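Local coordinates for Epf (Streptococcus pyogenes, PDB 4ES8), which acts as a cell-surface adhesin that binds to cells through an N-terminal domain containing a carbohydrate-binding module, at residues A[53-58]-A[68-73]; A[76-81]-A[97-102]; A[91-96]-A[192-197]; A[125-130]-A[202-207]. All coordinates share one frame; numbering follows the deposited sequence.

Contact 1 of 4, residues A[53-58]-A[68-73]; sequences VFHLIP and REHNEV. With ACT (acetate ion), chain D.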
loop_
_atom_site.group_PDB
_atom_site.type_symbol
_atom_site.label_atom_id
_atom_site.label_comp_id
_atom_site.label_asym_id
_atom_site.label_seq_id
_atom_site.Cartn_x
_atom_site.Cartn_y
_atom_site.Cartn_z
ATOM N N VAL A 53 12.401 17.567 -8.796
ATOM C CA VAL A 53 12.951 16.992 -10.008
ATOM C C VAL A 53 14.047 15.990 -9.646
ATOM O O VAL A 53 14.494 15.942 -8.499
ATOM C CB VAL A 53 13.496 18.059 -10.984
ATOM C CG1 VAL A 53 12.413 19.062 -11.376
ATOM C CG2 VAL A 53 14.729 18.753 -10.399
ATOM N N PHE A 54 14.470 15.188 -10.617
ATOM C CA PHE A 54 15.400 14.095 -10.375
ATOM C C PHE A 54 16.788 14.604 -9.985
ATOM O O PHE A 54 17.299 15.558 -10.578
ATOM C CB PHE A 54 15.448 13.182 -11.610
ATOM C CG PHE A 54 16.167 11.877 -11.378
ATOM C CD1 PHE A 54 15.527 10.818 -10.756
ATOM C CD2 PHE A 54 17.470 11.687 -11.843
ATOM C CE1 PHE A 54 16.185 9.595 -10.563
ATOM C CE2 PHE A 54 18.117 10.459 -11.681
ATOM C CZ PHE A 54 17.473 9.421 -11.036
ATOM N N HIS A 55 17.393 13.961 -8.961
ATOM C CA HIS A 55 18.683 14.323 -8.383
ATOM C C HIS A 55 19.783 13.530 -9.069
ATOM O O HIS A 55 20.137 12.414 -8.662
ATOM C CB HIS A 55 18.640 14.024 -6.872
ATOM C CG HIS A 55 19.868 14.337 -6.060
ATOM N ND1 HIS A 55 21.069 13.643 -6.231
ATOM C CD2 HIS A 55 20.015 15.203 -5.027
ATOM C CE1 HIS A 55 21.900 14.132 -5.316
ATOM N NE2 HIS A 55 21.316 15.060 -4.560
ATOM N N LEU A 56 20.338 14.119 -10.140
ATOM C CA LEU A 56 21.389 13.443 -10.902
ATOM C C LEU A 56 22.663 13.261 -10.090
ATOM O O LEU A 56 22.965 14.071 -9.210
ATOM C CB LEU A 56 21.711 14.207 -12.189
ATOM C CG LEU A 56 20.542 14.476 -13.121
ATOM C CD1 LEU A 56 20.875 15.606 -14.075
ATOM C CD2 LEU A 56 20.122 13.215 -13.883
ATOM N N ILE A 57 23.379 12.168 -10.359
ATOM C CA ILE A 57 24.665 11.891 -9.731
ATOM C C ILE A 57 25.619 11.573 -10.910
ATOM O O ILE A 57 25.118 11.351 -12.023
ATOM C CB ILE A 57 24.610 10.799 -8.645
ATOM C CG1 ILE A 57 24.214 9.437 -9.262
ATOM C CG2 ILE A 57 23.644 11.246 -7.512
ATOM C CD1 ILE A 57 24.060 8.262 -8.287
ATOM N N PRO A 58 26.953 11.552 -10.712
ATOM C CA PRO A 58 27.847 11.305 -11.863
ATOM C C PRO A 58 27.532 9.958 -12.501
ATOM O O PRO A 58 27.427 8.945 -11.811
ATOM C CB PRO A 58 29.247 11.370 -11.234
ATOM C CG PRO A 58 29.071 12.289 -10.056
ATOM C CD PRO A 58 27.738 11.839 -9.492
ATOM N N ARG A 68 27.181 9.649 -2.774
ATOM C CA ARG A 68 27.198 10.079 -4.182
ATOM C C ARG A 68 26.811 11.550 -4.295
ATOM O O ARG A 68 25.720 11.942 -3.848
ATOM C CB ARG A 68 26.221 9.219 -5.028
ATOM C CG ARG A 68 26.424 7.701 -4.936
ATOM C CD ARG A 68 27.399 7.133 -5.984
ATOM N NE ARG A 68 28.755 7.686 -5.865
ATOM C CZ ARG A 68 29.713 7.178 -5.096
ATOM N NH1 ARG A 68 29.469 6.118 -4.331
ATOM N NH2 ARG A 68 30.921 7.729 -5.081
ATOM N N GLU A 69 27.669 12.353 -4.911
ATOM C CA GLU A 69 27.416 13.791 -5.036
ATOM C C GLU A 69 26.280 14.125 -6.004
ATOM O O GLU A 69 26.113 13.458 -7.043
ATOM C CB GLU A 69 28.679 14.558 -5.500
ATOM C CG GLU A 69 29.146 14.259 -6.925
ATOM C CD GLU A 69 30.640 14.404 -7.163
ATOM O OE1 GLU A 69 31.442 13.853 -6.375
ATOM O OE2 GLU A 69 31.007 15.090 -8.137
ATOM N N HIS A 70 25.545 15.202 -5.685
ATOM C CA HIS A 70 24.601 15.801 -6.641
ATOM C C HIS A 70 25.470 16.272 -7.822
ATOM O O HIS A 70 26.429 17.037 -7.603
ATOM C CB HIS A 70 23.866 16.988 -5.986
ATOM C CG HIS A 70 22.671 17.468 -6.749
ATOM N ND1 HIS A 70 21.968 18.594 -6.349
ATOM C CD2 HIS A 70 22.112 16.981 -7.888
ATOM C CE1 HIS A 70 20.983 18.730 -7.227
ATOM N NE2 HIS A 70 21.013 17.771 -8.148
ATOM N N ASN A 71 25.213 15.752 -9.039
ATOM C CA ASN A 71 26.079 16.016 -10.189
ATOM C C ASN A 71 26.393 17.502 -10.338
ATOM O O ASN A 71 25.481 18.320 -10.325
ATOM C CB ASN A 71 25.452 15.480 -11.452
ATOM C CG ASN A 71 26.471 15.381 -12.547
ATOM O OD1 ASN A 71 27.502 14.726 -12.391
ATOM N ND2 ASN A 71 26.237 16.111 -13.628
ATOM N N GLU A 72 27.705 17.827 -10.486
ATOM C CA GLU A 72 28.262 19.176 -10.705
ATOM C C GLU A 72 28.181 20.104 -9.470
ATOM O O GLU A 72 29.212 20.600 -9.004
ATOM C CB GLU A 72 27.590 19.911 -11.902
ATOM C CG GLU A 72 27.540 19.150 -13.220
ATOM C CD GLU A 72 26.860 19.870 -14.376
ATOM O OE1 GLU A 72 25.643 20.165 -14.285
ATOM O OE2 GLU A 72 27.543 20.084 -15.403
ATOM N N VAL A 73 26.973 20.298 -8.925
ATOM C CA VAL A 73 26.731 21.248 -7.842
ATOM C C VAL A 73 27.258 20.729 -6.479
ATOM O O VAL A 73 27.773 21.546 -5.709
ATOM C CB VAL A 73 25.252 21.710 -7.802
ATOM C CG1 VAL A 73 24.279 20.551 -7.636
ATOM C CG2 VAL A 73 25.009 22.820 -6.785
HETATM C C ACT D . 22.054 9.531 -13.044
HETATM O O ACT D . 21.418 8.455 -13.030
HETATM O OXT ACT D . 22.029 10.423 -12.178
HETATM C CH3 ACT D . 23.011 9.836 -14.209
HETATM O O HOH W 1 20.373 17.062 -10.691
#
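The carbonyl oxygen of Leu-56 is gripped by three groups from the other segment. Asn-71 N donates to Leu-56 O at 2.8 Å with a nearly straight N-H...O angle of 175°. A CA-H...O contact joins His-70 CA to the same oxygen at 3.5 Å, and His-70 CD2 brings its ring edge to within 3.3 Å of Leu-56 O. One residue on, Ile-57 CA makes a similar CA-H...O contact with Glu-69 O at 3.4 Å.

The imidazoles of His-55 and His-70 stack face to face, with centroids 4.0 Å apart and planes only 18° from parallel. In His-55, CG lies anti to the backbone N (chi1 -179°), which lays its ring against one face of the His-70 imidazole. Both rings are probably held in rotation by polar partners: His-55 NE2 bonds Ser-76 OG, while His-70 ND1 bonds Asp-75 OD1. The far nitrogen, His-70 NE2, is hydrogen-bonded at 2.7 Å to a water that accepts from Leu-56 N. Topologically, residues 53-58 run off the C-terminal end of strand 51-54 of one sheet of the beta-sandwich, and 68-69 is the outermost strand of the facing sheet, so this contact bridges the two layers at their margin.

Beyond the histidines the packing turns aliphatic. Pro-58 CG sits 3.7 Å from Glu-69 CG, the two side chains crossing at about a right angle. Ile-57 N points instead to an acetate, probably from the crystallisation liquor, donating to its OXT at 2.9 Å; Arg-42 holds the same ion.

Contact 2 of 4, residues A[76-81]-A[97-102]; sequences SYIKID and YSVAFK
Ser-76 and Tyr-97 make the tight polar end of this contact: Ser-76 OG and Tyr-97 OH lie 2.8 Å apart in a hydrogen bond whose direction stays open. The serine oxygen stands at the edge of the phenol, near its plane, with chi1 of 48° setting OG between the backbone N and the carbonyl carbon. That hydroxyl is buried yet doubly satisfied, His-55 being its second partner. The carbon side of the same residue is used as well, with Ser-76 CB 3.7 Å from Val-99 CG2 and also 3.7 Å from Tyr-97 CE2.

Two residues along, Ile-78 offers its CG2 branch to the edge of the Phe-101 ring. The methyl lies near the ring plane, 3.7 Å from Phe-101 CE1, as the two side chains run alongside in opposite senses. Ile-78 meets Val-99 more loosely, Ile-78 CG2 and Val-99 CG1 being 4.2 Å apart, and Ile-80 points its CB toward 97-102 without touching it. On the reverse face of 76-80, the partly exposed Tyr-77 and Lys-79 turn away, in cation-pi pairs with Lys-90 and Trp-67 respectively.

No backbone bond joins the segments. Their axes come no closer than 9.2 Å and run at 17°, the spacing of strands in separate, face-to-face layers of a beta-sandwich. Strand 76-80 lies between 68-69 and 84-89 in one sheet, while 97-105 lies in the other beside 41-46 and 186-194; Trp-32 from a loop packs on Ile-78, and Ile-85 and Ala-87 of strand 84-89 pack on Phe-101.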
loop_
_atom_site.group_PDB
_atom_site.type_symbol
_atom_site.label_atom_id
_atom_site.label_comp_id
_atom_site.label_asym_id
_atom_site.label_seq_id
_atom_site.Cartn_x
_atom_site.Cartn_y
_atom_site.Cartn_z
ATOM N N SER A 76 24.200 18.415 -2.134
ATOM C CA SER A 76 23.749 17.265 -1.377
ATOM C C SER A 76 24.463 16.031 -1.887
ATOM O O SER A 76 24.894 15.987 -3.053
ATOM C CB SER A 76 22.227 17.101 -1.477
ATOM O OG SER A 76 21.791 17.187 -2.832
ATOM N N TYR A 77 24.661 15.058 -0.993
ATOM C CA TYR A 77 25.143 13.730 -1.325
ATOM C C TYR A 77 24.083 12.769 -0.873
ATOM O O TYR A 77 23.351 13.070 0.077
ATOM C CB TYR A 77 26.488 13.410 -0.612
ATOM C CG TYR A 77 27.694 14.116 -1.199
ATOM C CD1 TYR A 77 27.809 15.507 -1.152
ATOM C CD2 TYR A 77 28.751 13.391 -1.740
ATOM C CE1 TYR A 77 28.926 16.160 -1.691
ATOM C CE2 TYR A 77 29.878 14.030 -2.261
ATOM C CZ TYR A 77 29.959 15.411 -2.234
ATOM O OH TYR A 77 31.068 16.033 -2.782
ATOM N N ILE A 78 24.009 11.606 -1.512
ATOM C CA ILE A 78 23.009 10.587 -1.171
ATOM C C ILE A 78 23.693 9.231 -1.047
ATOM O O ILE A 78 24.731 8.999 -1.685
ATOM C CB ILE A 78 21.879 10.577 -2.217
ATOM C CG1 ILE A 78 22.414 10.276 -3.644
ATOM C CG2 ILE A 78 21.083 11.923 -2.137
ATOM C CD1 ILE A 78 21.277 10.201 -4.713
ATOM N N LYS A 79 23.110 8.326 -0.249
ATOM C CA LYS A 79 23.741 7.016 -0.025
ATOM C C LYS A 79 22.685 5.967 0.175
ATOM O O LYS A 79 21.713 6.189 0.916
ATOM C CB LYS A 79 24.682 7.062 1.198
ATOM C CG LYS A 79 25.413 5.754 1.511
ATOM C CD LYS A 79 26.457 5.924 2.661
ATOM C CE LYS A 79 25.868 6.324 4.007
ATOM N NZ LYS A 79 24.999 5.264 4.600
ATOM N N ILE A 80 22.862 4.830 -0.503
ATOM C CA ILE A 80 21.907 3.741 -0.381
ATOM C C ILE A 80 22.644 2.431 -0.198
ATOM O O ILE A 80 23.791 2.252 -0.682
ATOM C CB ILE A 80 20.987 3.700 -1.641
ATOM C CG1 ILE A 80 19.688 2.920 -1.400
ATOM C CG2 ILE A 80 21.743 3.187 -2.898
ATOM C CD1 ILE A 80 18.642 3.138 -2.565
ATOM N N ASP A 81 22.013 1.539 0.543
ATOM C CA ASP A 81 22.529 0.186 0.670
ATOM C C ASP A 81 21.336 -0.750 0.860
ATOM O O ASP A 81 20.173 -0.325 0.733
ATOM C CB ASP A 81 23.609 0.066 1.753
ATOM C CG ASP A 81 23.156 0.365 3.151
ATOM O OD1 ASP A 81 21.942 0.185 3.438
ATOM O OD2 ASP A 81 24.009 0.748 3.974
ATOM N N TYR A 97 16.421 24.162 1.002
ATOM C CA TYR A 97 16.700 23.136 0.001
ATOM C C TYR A 97 16.216 21.802 0.524
ATOM O O TYR A 97 16.377 21.521 1.714
ATOM C CB TYR A 97 18.203 23.112 -0.262
ATOM C CG TYR A 97 18.674 22.039 -1.211
ATOM C CD1 TYR A 97 18.537 22.191 -2.586
ATOM C CD2 TYR A 97 19.352 20.914 -0.743
ATOM C CE1 TYR A 97 19.025 21.230 -3.470
ATOM C CE2 TYR A 97 19.802 19.928 -1.612
ATOM C CZ TYR A 97 19.646 20.096 -2.978
ATOM O OH TYR A 97 20.132 19.161 -3.860
ATOM N N SER A 98 15.648 20.976 -0.358
ATOM C CA SER A 98 15.132 19.694 0.077
ATOM C C SER A 98 15.549 18.554 -0.829
ATOM O O SER A 98 15.522 18.710 -2.054
ATOM C CB SER A 98 13.603 19.737 0.147
ATOM O OG SER A 98 13.038 18.449 0.346
ATOM N N VAL A 99 15.880 17.401 -0.217
ATOM C CA VAL A 99 16.143 16.144 -0.939
ATOM C C VAL A 99 15.008 15.178 -0.579
ATOM O O VAL A 99 14.632 15.076 0.593
ATOM C CB VAL A 99 17.530 15.542 -0.587
ATOM C CG1 VAL A 99 17.694 14.139 -1.170
ATOM C CG2 VAL A 99 18.655 16.458 -1.057
ATOM N N ALA A 100 14.480 14.450 -1.568
ATOM C CA ALA A 100 13.445 13.455 -1.307
ATOM C C ALA A 100 13.815 12.167 -1.979
ATOM O O ALA A 100 14.351 12.182 -3.099
ATOM C CB ALA A 100 12.098 13.931 -1.810
ATOM N N PHE A 101 13.478 11.057 -1.330
ATOM C CA PHE A 101 13.628 9.734 -1.918
ATOM C C PHE A 101 12.270 9.097 -2.161
ATOM O O PHE A 101 11.322 9.337 -1.407
ATOM C CB PHE A 101 14.434 8.819 -0.983
ATOM C CG PHE A 101 15.797 9.388 -0.663
ATOM C CD1 PHE A 101 16.745 9.569 -1.661
ATOM C CD2 PHE A 101 16.141 9.713 0.647
ATOM C CE1 PHE A 101 17.998 10.109 -1.367
ATOM C CE2 PHE A 101 17.392 10.240 0.939
ATOM C CZ PHE A 101 18.325 10.418 -0.065
ATOM N N LYS A 102 12.171 8.248 -3.186
ATOM C CA LYS A 102 10.983 7.439 -3.379
ATOM C C LYS A 102 11.403 5.996 -3.284
ATOM O O LYS A 102 12.257 5.541 -4.066
ATOM C CB LYS A 102 10.282 7.726 -4.728
ATOM C CG LYS A 102 9.398 8.961 -4.668
ATOM C CD LYS A 102 8.587 9.117 -5.969
ATOM C CE LYS A 102 7.405 10.013 -5.763
ATOM N NZ LYS A 102 6.496 10.009 -6.966
#

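Contact 3 of 4, residues A[91-96]-A[192-197]; sequences TSTTAP and SKVEKK
Lys-197 lies across the backbone of the 91-96 loop with its hydrocarbon chain passing over two carbonyl oxygens. Its CE is 3.3 Å from Thr-91 O and equally 3.3 Å from Thr-93 O, and a bend at the last torsion (chi4 107°) turns the amine back so that NZ donates to Thr-93 O at 3.1 Å. The ammonium comes from above the carbonyl plane, 47° out of it, and so misses the lone-pair direction.

Deeper in, the side chains of Thr-93 and Val-194 meet end on, methyl against methyl. Thr-93 CG2 lies 3.9 Å from Val-194 CG2; with CG2 spent on this apolar contact, the hydroxyl OG1 points elsewhere and bonds Lys-90 O. Ala-95 aims its CB at the opposing main chain, 3.4 Å from Lys-196 C in the loop just past strand 186-194. Pro-96, joined to Ala-95 by a cis peptide, has no N-H to offer; instead its CA makes a CA-H...O contact with Val-194 O at 3.2 Å, just before Tyr-97 takes up regular pairing with Val-194. The Glu-195 chain, bent at chi2, crosses the proline ring obliquely, with OE1 4.1 Å from Pro-96 CB, while OE2 makes a long salt bridge with Lys-193 NZ.

Thus the loop leading into strand 97-105 lies along the end of neighbouring strand 186-194. Across the segments a single conventional hydrogen bond is made, from an exposed lysine that also touches a crystal neighbour. Cohesion between the segments therefore rests largely on carbon packed against backbone, and the lysine bond probably adds a modest share.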
loop_
_atom_site.group_PDB
_atom_site.type_symbol
_atom_site.label_atom_id
_atom_site.label_comp_id
_atom_site.label_asym_id
_atom_site.label_seq_id
_atom_site.Cartn_x
_atom_site.Cartn_y
_atom_site.Cartn_z
ATOM N N THR A 91 27.831 22.336 3.408
ATOM C CA THR A 91 27.830 23.762 3.705
ATOM C C THR A 91 27.581 24.618 2.446
ATOM O O THR A 91 27.156 25.761 2.589
ATOM C CB THR A 91 29.156 24.203 4.374
ATOM O OG1 THR A 91 30.226 23.963 3.473
ATOM C CG2 THR A 91 29.424 23.491 5.681
ATOM N N SER A 92 27.879 24.088 1.241
ATOM C CA SER A 92 27.676 24.860 0.003
ATOM C C SER A 92 26.194 24.895 -0.423
ATOM O O SER A 92 25.849 25.631 -1.354
ATOM C CB SER A 92 28.538 24.293 -1.114
ATOM O OG SER A 92 28.232 22.933 -1.347
ATOM N N THR A 93 25.311 24.110 0.251
ATOM C CA THR A 93 23.870 24.100 -0.038
ATOM C C THR A 93 23.299 25.505 0.037
ATOM O O THR A 93 23.612 26.235 0.978
ATOM C CB THR A 93 23.139 23.226 1.026
ATOM O OG1 THR A 93 23.573 21.871 0.924
ATOM C CG2 THR A 93 21.615 23.250 0.881
ATOM N N THR A 94 22.438 25.878 -0.928
ATOM C CA THR A 94 21.702 27.131 -0.868
ATOM C C THR A 94 20.377 26.823 -0.221
ATOM O O THR A 94 19.565 26.102 -0.802
ATOM C CB THR A 94 21.534 27.766 -2.258
ATOM O OG1 THR A 94 22.826 28.023 -2.813
ATOM C CG2 THR A 94 20.691 29.069 -2.213
ATOM N N ALA A 95 20.143 27.368 0.962
ATOM C CA ALA A 95 18.928 27.078 1.692
ATOM C C ALA A 95 17.839 28.115 1.444
ATOM O O ALA A 95 18.173 29.277 1.174
ATOM C CB ALA A 95 19.240 26.983 3.183
ATOM N N PRO A 96 16.541 27.750 1.575
ATOM C CA PRO A 96 16.026 26.392 1.859
ATOM C C PRO A 96 16.240 25.444 0.679
ATOM O O PRO A 96 16.271 25.864 -0.485
ATOM C CB PRO A 96 14.524 26.605 2.144
ATOM C CG PRO A 96 14.303 28.111 2.154
ATOM C CD PRO A 96 15.437 28.710 1.375
ATOM N N SER A 192 13.288 15.406 3.279
ATOM C CA SER A 192 13.986 16.171 4.319
ATOM C C SER A 192 14.353 17.525 3.764
ATOM O O SER A 192 14.346 17.728 2.544
ATOM C CB SER A 192 15.219 15.427 4.830
ATOM O OG SER A 192 16.163 15.148 3.808
ATOM N N LYS A 193 14.651 18.472 4.655
ATOM C CA LYS A 193 15.046 19.778 4.177
ATOM C C LYS A 193 15.866 20.514 5.208
ATOM O O LYS A 193 15.828 20.178 6.397
ATOM C CB LYS A 193 13.823 20.602 3.741
ATOM C CG LYS A 193 13.028 21.235 4.855
ATOM C CD LYS A 193 12.064 22.280 4.263
ATOM C CE LYS A 193 10.991 22.723 5.206
ATOM N NZ LYS A 193 10.013 23.614 4.522
ATOM N N VAL A 194 16.604 21.525 4.725
ATOM C CA VAL A 194 17.317 22.481 5.571
ATOM C C VAL A 194 16.700 23.843 5.286
ATOM O O VAL A 194 16.406 24.149 4.126
ATOM C CB VAL A 194 18.864 22.467 5.381
ATOM C CG1 VAL A 194 19.448 21.155 5.903
ATOM C CG2 VAL A 194 19.297 22.710 3.930
ATOM N N GLU A 195 16.522 24.665 6.330
ATOM C CA GLU A 195 15.985 26.026 6.206
ATOM C C GLU A 195 17.088 27.045 6.154
ATOM O O GLU A 195 16.864 28.151 5.665
ATOM C CB GLU A 195 15.063 26.375 7.391
ATOM C CG GLU A 195 13.837 25.496 7.495
ATOM C CD GLU A 195 12.604 25.981 6.771
ATOM O OE1 GLU A 195 12.730 26.778 5.810
ATOM O OE2 GLU A 195 11.498 25.552 7.169
ATOM N N LYS A 196 18.259 26.722 6.731
ATOM C CA LYS A 196 19.362 27.662 6.730
ATOM C C LYS A 196 20.612 26.944 6.250
ATOM O O LYS A 196 20.665 25.714 6.244
ATOM C CB LYS A 196 19.539 28.361 8.089
ATOM C CG LYS A 196 19.989 27.505 9.242
ATOM C CD LYS A 196 20.340 28.411 10.424
ATOM C CE LYS A 196 20.256 27.680 11.735
ATOM N NZ LYS A 196 20.232 28.606 12.898
ATOM N N LYS A 197 21.582 27.710 5.772
ATOM C CA LYS A 197 22.808 27.158 5.240
ATOM C C LYS A 197 23.528 26.313 6.309
ATOM O O LYS A 197 23.788 26.808 7.409
ATOM C CB LYS A 197 23.706 28.290 4.736
ATOM C CG LYS A 197 24.750 27.831 3.747
ATOM C CD LYS A 197 25.299 29.012 2.909
ATOM C CE LYS A 197 25.841 28.565 1.571
ATOM N NZ LYS A 197 24.932 28.958 0.456
#

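Contact 4 of 4, residues A[125-130]-A[202-207]; sequences SGITVD and LDVEFK
Ile-127 projects from segment 125-130 toward strand 202-207 across the core of a beta-sandwich, the two strands belonging to opposite sheets; their axes approach to 8.6 Å and run at 25°. Starting at CB, the side chain divides. The CG2 branch stops against Val-204 CB at 4.1 Å. The longer arm, with CG1 anti to the carbonyl carbon (chi1 -64°) and then fully extended, runs past Leu-202 in the opposite direction, CG1 lying 4.1 Å from Leu-202 CB. Its terminal CD1 settles against the facing strand, 3.6 Å from Leu-202 O and 3.8 Å from Asp-203 O, with Val-204 CB alongside at 3.9 Å.

Next along the strand, Val-129 spreads its two methyls over two residues: CG2 crosses to Val-204 CG2, while CG1 goes to the ring of Phe-206. Leu-202 CD1 comes 3.6 Å from Ser-125 O in the loop before the strand. No hydrogen bond crosses the gap, so the sheets here are joined by apolar packing, with Ser-192 of strand 186-194 and Tyr-89 of strand 84-89 beside Ile-127. The phenyl of Phe-206 is met on its edge, near the ring plane, where Val-129 CG1 stands 4.0 Å from Phe-206 CE1.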
loop_
_atom_site.group_PDB
_atom_site.type_symbol
_atom_site.label_atom_id
_atom_site.label_comp_id
_atom_site.label_asym_id
_atom_site.label_seq_id
_atom_site.Cartn_x
_atom_site.Cartn_y
_atom_site.Cartn_z
ATOM N N SER A 125 20.836 18.054 13.468
ATOM C CA SER A 125 20.273 19.320 13.884
ATOM C C SER A 125 20.154 20.220 12.634
ATOM O O SER A 125 21.111 20.313 11.842
ATOM C CB SER A 125 21.173 19.949 14.938
ATOM O OG SER A 125 20.634 21.189 15.348
ATOM N N GLY A 126 18.983 20.813 12.440
ATOM C CA GLY A 126 18.745 21.677 11.277
ATOM C C GLY A 126 17.953 20.989 10.186
ATOM O O GLY A 126 17.491 21.649 9.257
ATOM N N ILE A 127 17.813 19.657 10.263
ATOM C CA ILE A 127 17.027 18.944 9.245
ATOM C C ILE A 127 15.608 18.709 9.756
ATOM O O ILE A 127 15.405 18.295 10.918
ATOM C CB ILE A 127 17.692 17.597 8.840
ATOM C CG1 ILE A 127 19.084 17.829 8.169
ATOM C CG2 ILE A 127 16.751 16.765 7.941
ATOM C CD1 ILE A 127 19.791 16.558 7.751
ATOM N N THR A 128 14.610 18.977 8.882
ATOM C CA THR A 128 13.219 18.658 9.193
ATOM C C THR A 128 12.784 17.627 8.155
ATOM O O THR A 128 13.405 17.504 7.087
ATOM C CB THR A 128 12.332 19.894 9.290
ATOM O OG1 THR A 128 12.500 20.676 8.101
ATOM C CG2 THR A 128 12.675 20.759 10.531
ATOM N N VAL A 129 11.814 16.799 8.523
ATOM C CA VAL A 129 11.444 15.627 7.747
ATOM C C VAL A 129 9.945 15.557 7.522
ATOM O O VAL A 129 9.147 15.918 8.401
ATOM C CB VAL A 129 11.946 14.383 8.582
ATOM C CG1 VAL A 129 11.466 13.045 8.011
ATOM C CG2 VAL A 129 13.473 14.384 8.720
ATOM N N ASP A 130 9.572 15.008 6.360
ATOM C CA ASP A 130 8.169 14.741 6.024
ATOM C C ASP A 130 8.085 13.340 5.424
ATOM O O ASP A 130 9.073 12.851 4.855
ATOM C CB ASP A 130 7.601 15.794 5.044
ATOM C CG ASP A 130 6.074 15.772 4.877
ATOM O OD1 ASP A 130 5.384 15.089 5.684
ATOM O OD2 ASP A 130 5.573 16.408 3.926
ATOM N N LEU A 202 25.332 17.662 7.280
ATOM C CA LEU A 202 24.117 17.316 8.022
ATOM C C LEU A 202 23.519 16.062 7.406
ATOM O O LEU A 202 23.072 16.110 6.251
ATOM C CB LEU A 202 23.094 18.469 7.996
ATOM C CG LEU A 202 23.571 19.838 8.498
ATOM C CD1 LEU A 202 22.405 20.820 8.520
ATOM C CD2 LEU A 202 24.226 19.754 9.922
ATOM N N ASP A 203 23.478 14.950 8.171
ATOM C CA ASP A 203 22.970 13.689 7.653
ATOM C C ASP A 203 21.616 13.276 8.198
ATOM O O ASP A 203 21.314 13.510 9.354
ATOM C CB ASP A 203 23.948 12.545 7.961
ATOM C CG ASP A 203 25.323 12.698 7.352
ATOM O OD1 ASP A 203 25.495 13.587 6.488
ATOM O OD2 ASP A 203 26.226 11.925 7.740
ATOM N N VAL A 204 20.817 12.612 7.354
ATOM C CA VAL A 204 19.507 12.067 7.749
ATOM C C VAL A 204 19.413 10.682 7.133
ATOM O O VAL A 204 19.754 10.527 5.956
ATOM C CB VAL A 204 18.304 12.992 7.402
ATOM C CG1 VAL A 204 18.241 13.342 5.899
ATOM C CG2 VAL A 204 16.983 12.378 7.892
ATOM N N GLU A 205 18.979 9.684 7.913
ATOM C CA GLU A 205 18.919 8.300 7.450
ATOM C C GLU A 205 17.570 7.664 7.746
ATOM O O GLU A 205 16.997 7.907 8.812
ATOM C CB GLU A 205 20.037 7.490 8.142
ATOM C CG GLU A 205 20.120 6.027 7.745
ATOM C CD GLU A 205 21.095 5.260 8.611
ATOM O OE1 GLU A 205 20.734 4.946 9.768
ATOM O OE2 GLU A 205 22.221 4.980 8.136
ATOM N N PHE A 206 17.102 6.814 6.818
ATOM C CA PHE A 206 15.873 6.045 6.943
ATOM C C PHE A 206 16.201 4.600 6.667
ATOM O O PHE A 206 17.024 4.339 5.780
ATOM C CB PHE A 206 14.812 6.527 5.934
ATOM C CG PHE A 206 14.721 8.027 5.818
ATOM C CD1 PHE A 206 13.872 8.755 6.651
ATOM C CD2 PHE A 206 15.476 8.715 4.860
ATOM C CE1 PHE A 206 13.762 10.145 6.517
ATOM C CE2 PHE A 206 15.355 10.108 4.715
ATOM C CZ PHE A 206 14.490 10.814 5.541
ATOM N N LYS A 207 15.611 3.656 7.394
ATOM C CA LYS A 207 16.004 2.273 7.111
ATOM C C LYS A 207 14.942 1.251 7.444
ATOM O O LYS A 207 13.952 1.569 8.105
ATOM C CB LYS A 207 17.291 1.912 7.896
ATOM C CG LYS A 207 17.167 2.068 9.401
ATOM C CD LYS A 207 18.537 1.865 10.082
ATOM C CE LYS A 207 18.455 2.242 11.537
ATOM N NZ LYS A 207 19.662 1.806 12.294
#

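How the contacts relate
Contacts 2 and 4 join the two layers of one beta-sandwich, contact 1 bridges them at the margin, and contact 3 packs a loop on a strand end; all lie on the same side of the chain's centre. Contacts 1 and 2, with centres about 10 Å apart, touch each other, Arg-68 N lying 2.8 Å from Ile-78 O. Contacts 2 and 3 are neighbours within one sheet, where Tyr-97 O and Val-194 N lie 3.0 Å apart; contact 3 pairs on with contact 4 through Lys-193 N and Thr-128 O at 2.9 Å. Contacts 2 and 4 meet in the core, Phe-101 CD2 being 4.2 Å from Phe-206 CE2. Acetate-bearing contact 1 does not touch contact 4: centre to centre about 18 Å, nearest atoms about 10 Å.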